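Local atomic coordinates of dual specificity protein phosphatase 18 (Homo sapiens, PDB entry 2ESB), a protein that removes phosphate from tyrosine, serine and threonine residues of proteins, preferring phosphotyrosine and doubly phosphorylated MAP kinase peptides over phosphothreonine. Residues A[23-35]-A[94-107]. Sequence-based numbering, arbitrary orientation.
With ACT (acetate ion), chain B.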
loop_
_atom_site.group_PDB
_atom_site.type_symbol
_atom_site.label_atom_id
_atom_site.label_comp_id
_atom_site.label_asym_id
_atom_site.label_seq_id
_atom_site.Cartn_x
_atom_site.Cartn_y
_atom_site.Cartn_z
ATOM N N ILE A 23 3.520 9.289 -2.125
ATOM C CA ILE A 23 4.552 8.301 -2.420
ATOM C C ILE A 23 5.161 8.538 -3.798
ATOM O O ILE A 23 6.374 8.440 -3.965
ATOM C CB ILE A 23 4.002 6.864 -2.353
ATOM C CG1 ILE A 23 3.196 6.657 -1.066
ATOM C CG2 ILE A 23 5.158 5.866 -2.425
ATOM C CD1 ILE A 23 3.927 7.041 0.219
ATOM N N THR A 24 4.322 8.835 -4.788
ATOM C CA THR A 24 4.810 9.106 -6.138
ATOM C C THR A 24 3.997 10.278 -6.650
ATOM O O THR A 24 3.180 10.826 -5.922
ATOM C CB THR A 24 4.586 7.924 -7.098
ATOM O OG1 THR A 24 3.187 7.813 -7.380
ATOM C CG2 THR A 24 5.102 6.602 -6.476
ATOM N N LYS A 25 4.204 10.658 -7.904
ATOM C CA LYS A 25 3.458 11.776 -8.462
ATOM C C LYS A 25 1.960 11.494 -8.499
ATOM O O LYS A 25 1.158 12.423 -8.514
ATOM C CB LYS A 25 3.953 12.093 -9.877
ATOM C CG LYS A 25 3.748 10.970 -10.890
ATOM C CD LYS A 25 4.211 11.422 -12.259
ATOM C CE LYS A 25 3.752 10.489 -13.361
ATOM N NZ LYS A 25 4.078 11.074 -14.697
ATOM N N SER A 26 1.571 10.221 -8.485
ATOM C CA SER A 26 0.144 9.889 -8.548
ATOM C C SER A 26 -0.350 8.907 -7.487
ATOM O O SER A 26 -1.443 8.339 -7.617
ATOM C CB SER A 26 -0.192 9.310 -9.919
ATOM O OG SER A 26 0.340 8.003 -10.042
ATOM N N LEU A 27 0.449 8.675 -6.455
ATOM C CA LEU A 27 0.032 7.750 -5.410
ATOM C C LEU A 27 0.289 8.316 -4.030
ATOM O O LEU A 27 1.347 8.901 -3.782
ATOM C CB LEU A 27 0.767 6.422 -5.553
ATOM C CG LEU A 27 0.411 5.366 -4.498
ATOM C CD1 LEU A 27 -1.048 4.941 -4.664
ATOM C CD2 LEU A 27 1.352 4.159 -4.658
ATOM N N TYR A 28 -0.691 8.135 -3.146
ATOM C CA TYR A 28 -0.624 8.597 -1.759
ATOM C C TYR A 28 -1.103 7.488 -0.820
ATOM O O TYR A 28 -1.835 6.584 -1.232
ATOM C CB TYR A 28 -1.546 9.801 -1.544
ATOM C CG TYR A 28 -1.269 11.013 -2.408
ATOM C CD1 TYR A 28 -1.557 11.000 -3.771
ATOM C CD2 TYR A 28 -0.762 12.191 -1.848
ATOM C CE1 TYR A 28 -1.357 12.127 -4.562
ATOM C CE2 TYR A 28 -0.553 13.336 -2.635
ATOM C CZ TYR A 28 -0.855 13.290 -3.988
ATOM O OH TYR A 28 -0.659 14.390 -4.780
ATOM N N ILE A 29 -0.703 7.569 0.445
ATOM C CA ILE A 29 -1.146 6.610 1.459
ATOM C C ILE A 29 -1.662 7.412 2.655
ATOM O O ILE A 29 -1.101 8.458 2.990
ATOM C CB ILE A 29 -0.004 5.723 2.002
ATOM C CG1 ILE A 29 0.560 4.819 0.905
ATOM C CG2 ILE A 29 -0.538 4.868 3.145
ATOM C CD1 ILE A 29 1.797 4.032 1.370
ATOM N N SER A 30 -2.715 6.937 3.309
ATOM C CA SER A 30 -3.226 7.660 4.476
ATOM C C SER A 30 -4.007 6.750 5.402
ATOM O O SER A 30 -4.209 5.564 5.111
ATOM C CB SER A 30 -4.144 8.818 4.046
ATOM O OG SER A 30 -5.466 8.350 3.789
ATOM N N ASN A 31 -4.440 7.300 6.531
ATOM C CA ASN A 31 -5.247 6.528 7.461
ATOM C C ASN A 31 -6.712 6.747 7.057
ATOM O O ASN A 31 -6.995 7.433 6.065
ATOM C CB ASN A 31 -4.999 6.979 8.905
ATOM C CG ASN A 31 -5.459 8.392 9.159
ATOM O OD1 ASN A 31 -5.901 9.086 8.246
ATOM N ND2 ASN A 31 -5.359 8.830 10.410
ATOM N N GLY A 32 -7.639 6.165 7.813
ATOM C CA GLY A 32 -9.048 6.296 7.485
ATOM C C GLY A 32 -9.650 7.675 7.665
ATOM O O GLY A 32 -10.614 8.028 6.984
ATOM N N VAL A 33 -9.104 8.459 8.588
ATOM C CA VAL A 33 -9.624 9.796 8.816
ATOM C C VAL A 33 -9.420 10.693 7.595
ATOM O O VAL A 33 -10.355 11.328 7.094
ATOM C CB VAL A 33 -8.928 10.469 10.009
ATOM C CG1 VAL A 33 -9.528 11.847 10.240
ATOM C CG2 VAL A 33 -9.061 9.600 11.249
ATOM N N ALA A 34 -8.183 10.738 7.126
ATOM C CA ALA A 34 -7.820 11.566 5.993
ATOM C C ALA A 34 -8.578 11.171 4.741
ATOM O O ALA A 34 -8.936 12.025 3.932
ATOM C CB ALA A 34 -6.319 11.467 5.750
ATOM N N ALA A 35 -8.829 9.873 4.603
ATOM C CA ALA A 35 -9.513 9.326 3.441
ATOM C C ALA A 35 -10.934 9.852 3.237
ATOM O O ALA A 35 -11.484 9.733 2.150
ATOM C CB ALA A 35 -9.528 7.803 3.531
ATOM N N GLU A 94 -2.946 6.616 -13.184
ATOM C CA GLU A 94 -1.876 7.552 -13.495
ATOM C C GLU A 94 -1.859 7.854 -14.991
ATOM O O GLU A 94 -1.737 9.005 -15.398
ATOM C CB GLU A 94 -0.518 6.984 -13.074
ATOM C CG GLU A 94 0.656 7.905 -13.432
ATOM C CD GLU A 94 1.983 7.398 -12.900
ATOM O OE1 GLU A 94 2.260 7.583 -11.697
ATOM O OE2 GLU A 94 2.744 6.802 -13.687
ATOM N N MET A 95 -1.990 6.812 -15.806
ATOM C CA MET A 95 -1.988 6.983 -17.253
ATOM C C MET A 95 -3.105 7.907 -17.698
ATOM O O MET A 95 -2.979 8.611 -18.701
ATOM C CB MET A 95 -2.125 5.632 -17.953
ATOM C CG MET A 95 -0.946 4.701 -17.684
ATOM S SD MET A 95 0.625 5.571 -17.907
ATOM C CE MET A 95 0.849 5.357 -19.667
ATOM N N LYS A 96 -4.193 7.918 -16.941
ATOM C CA LYS A 96 -5.328 8.768 -17.265
ATOM C C LYS A 96 -5.228 10.120 -16.577
ATOM O O LYS A 96 -6.222 10.834 -16.465
ATOM C CB LYS A 96 -6.633 8.063 -16.873
ATOM C CG LYS A 96 -6.788 6.706 -17.548
ATOM C CD LYS A 96 -8.231 6.362 -17.845
ATOM C CE LYS A 96 -8.299 5.199 -18.825
ATOM N NZ LYS A 96 -9.666 5.016 -19.380
ATOM N N GLN A 97 -4.030 10.458 -16.100
ATOM C CA GLN A 97 -3.792 11.741 -15.440
ATOM C C GLN A 97 -4.548 11.937 -14.131
ATOM O O GLN A 97 -4.871 13.067 -13.757
ATOM C CB GLN A 97 -4.142 12.902 -16.385
ATOM C CG GLN A 97 -3.391 12.881 -17.703
ATOM C CD GLN A 97 -1.891 12.892 -17.507
ATOM O OE1 GLN A 97 -1.338 13.808 -16.892
ATOM N NE2 GLN A 97 -1.220 11.869 -18.027
ATOM N N GLY A 98 -4.838 10.846 -13.436
ATOM C CA GLY A 98 -5.532 10.961 -12.170
ATOM C C GLY A 98 -4.536 10.654 -11.073
ATOM O O GLY A 98 -3.355 10.460 -11.355
ATOM N N ARG A 99 -5.007 10.618 -9.830
ATOM C CA ARG A 99 -4.150 10.317 -8.685
ATOM C C ARG A 99 -4.897 9.372 -7.746
ATOM O O ARG A 99 -6.101 9.513 -7.525
ATOM C CB ARG A 99 -3.766 11.597 -7.940
ATOM C CG ARG A 99 -2.975 12.573 -8.787
ATOM C CD ARG A 99 -2.422 13.718 -7.952
ATOM N NE ARG A 99 -1.924 14.784 -8.820
ATOM C CZ ARG A 99 -1.217 15.829 -8.407
ATOM N NH1 ARG A 99 -0.908 15.959 -7.125
ATOM N NH2 ARG A 99 -0.828 16.751 -9.282
ATOM N N THR A 100 -4.166 8.427 -7.177
ATOM C CA THR A 100 -4.769 7.439 -6.302
ATOM C C THR A 100 -4.362 7.550 -4.840
ATOM O O THR A 100 -3.192 7.781 -4.530
ATOM C CB THR A 100 -4.394 6.013 -6.785
ATOM O OG1 THR A 100 -4.795 5.844 -8.154
ATOM C CG2 THR A 100 -5.063 4.953 -5.930
ATOM N N LEU A 101 -5.346 7.390 -3.951
ATOM C CA LEU A 101 -5.098 7.353 -2.517
ATOM C C LEU A 101 -5.379 5.927 -2.071
ATOM O O LEU A 101 -6.492 5.403 -2.261
ATOM C CB LEU A 101 -6.025 8.288 -1.710
ATOM C CG LEU A 101 -6.009 8.036 -0.184
ATOM C CD1 LEU A 101 -4.622 8.367 0.412
ATOM C CD2 LEU A 101 -7.083 8.883 0.506
ATOM N N LEU A 102 -4.361 5.286 -1.519
ATOM C CA LEU A 102 -4.505 3.952 -0.961
ATOM C C LEU A 102 -4.621 4.213 0.536
ATOM O O LEU A 102 -3.787 4.922 1.079
ATOM C CB LEU A 102 -3.235 3.123 -1.164
ATOM C CG LEU A 102 -3.049 2.257 -2.397
ATOM C CD1 LEU A 102 -1.619 1.703 -2.392
ATOM C CD2 LEU A 102 -4.094 1.130 -2.385
ATOM N N HIS A 103 -5.630 3.654 1.202
ATOM C CA HIS A 103 -5.748 3.824 2.647
ATOM C C HIS A 103 -6.337 2.574 3.291
ATOM O O HIS A 103 -6.925 1.722 2.624
ATOM C CB HIS A 103 -6.634 5.029 2.999
ATOM C CG HIS A 103 -8.106 4.751 2.914
ATOM N ND1 HIS A 103 -8.831 4.243 3.972
ATOM C CD2 HIS A 103 -8.993 4.930 1.902
ATOM C CE1 HIS A 103 -10.100 4.127 3.618
ATOM N NE2 HIS A 103 -10.226 4.538 2.369
ATOM N N CYS A 104 -6.139 2.454 4.592
ATOM C CA CYS A 104 -6.715 1.355 5.343
ATOM C C CYS A 104 -7.199 2.037 6.626
ATOM O O CYS A 104 -7.690 3.174 6.554
ATOM C CB CYS A 104 -5.686 0.228 5.577
ATOM S SG CYS A 104 -4.043 0.693 6.181
ATOM N N ALA A 105 -7.103 1.397 7.783
ATOM C CA ALA A 105 -7.574 2.071 8.991
ATOM C C ALA A 105 -6.521 3.042 9.516
ATOM O O ALA A 105 -6.817 4.210 9.777
ATOM C CB ALA A 105 -7.952 1.043 10.073
ATOM N N ALA A 106 -5.284 2.574 9.648
ATOM C CA ALA A 106 -4.210 3.429 10.163
ATOM C C ALA A 106 -3.175 3.838 9.118
ATOM O O ALA A 106 -2.310 4.653 9.404
ATOM C CB ALA A 106 -3.503 2.719 11.317
ATOM N N GLY A 107 -3.243 3.267 7.918
ATOM C CA GLY A 107 -2.249 3.611 6.911
ATOM C C GLY A 107 -0.888 3.055 7.310
ATOM O O GLY A 107 0.159 3.620 6.991
HETATM C C ACT B . 7.216 10.093 -9.950
HETATM O O ACT B . 6.223 9.690 -9.303
HETATM O OXT ACT B . 7.585 9.585 -11.034
HETATM C CH3 ACT B . 8.001 11.280 -9.351
HETATM O O HOH W 1 3.615 6.333 -9.557
HETATM O O HOH W 2 -2.618 6.505 -9.600
#
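With CG of E94 swung opposite its backbone N (chi1 178°) and OG of S26 turned back between its own N and carbonyl carbon (chi1 72°), hydroxyl and carboxylate meet: S26 OG donates to E94 OE1 at 2.6 Å, on the anti side of the carboxylate. Just beyond lie the parallel strands 27-30 and 100-103, neighbours in the central mixed sheet of the dual-specificity phosphatase fold, the second running into the phosphate-binding loop that holds C104, the predicted phosphocysteine nucleophile. Backbone bonds pass back and forth, beginning just ahead of the first strand with T100 N to S26 O at 2.8 Å and ending with the longer S30 N to L102 O at 3.2 Å. On the sheet face of Y28 and L101, the tyrosine ring and the R99 guanidinium lie nearly coplanar, 13° apart, and R99 NH1 gives a 2.8 Å bond to Y28 OH in the guanidinium plane; K25 O lies over one face of that group, toward its rim. On the other face, L27 CD1 touches L102 CD1 at 4.0 Å, beside I90 of helix 83-95. Past the strands, G32 N reaches A105 O at 2.9 Å, tying the turn after strand 27-30 to the loop. H103 ND1 donates to C104 O, which lies close to the imidazole plane, while the methyl of A35 rests on the imidazole as a CH-pi contact, CB 3.4 Å from the H103 ring centroid.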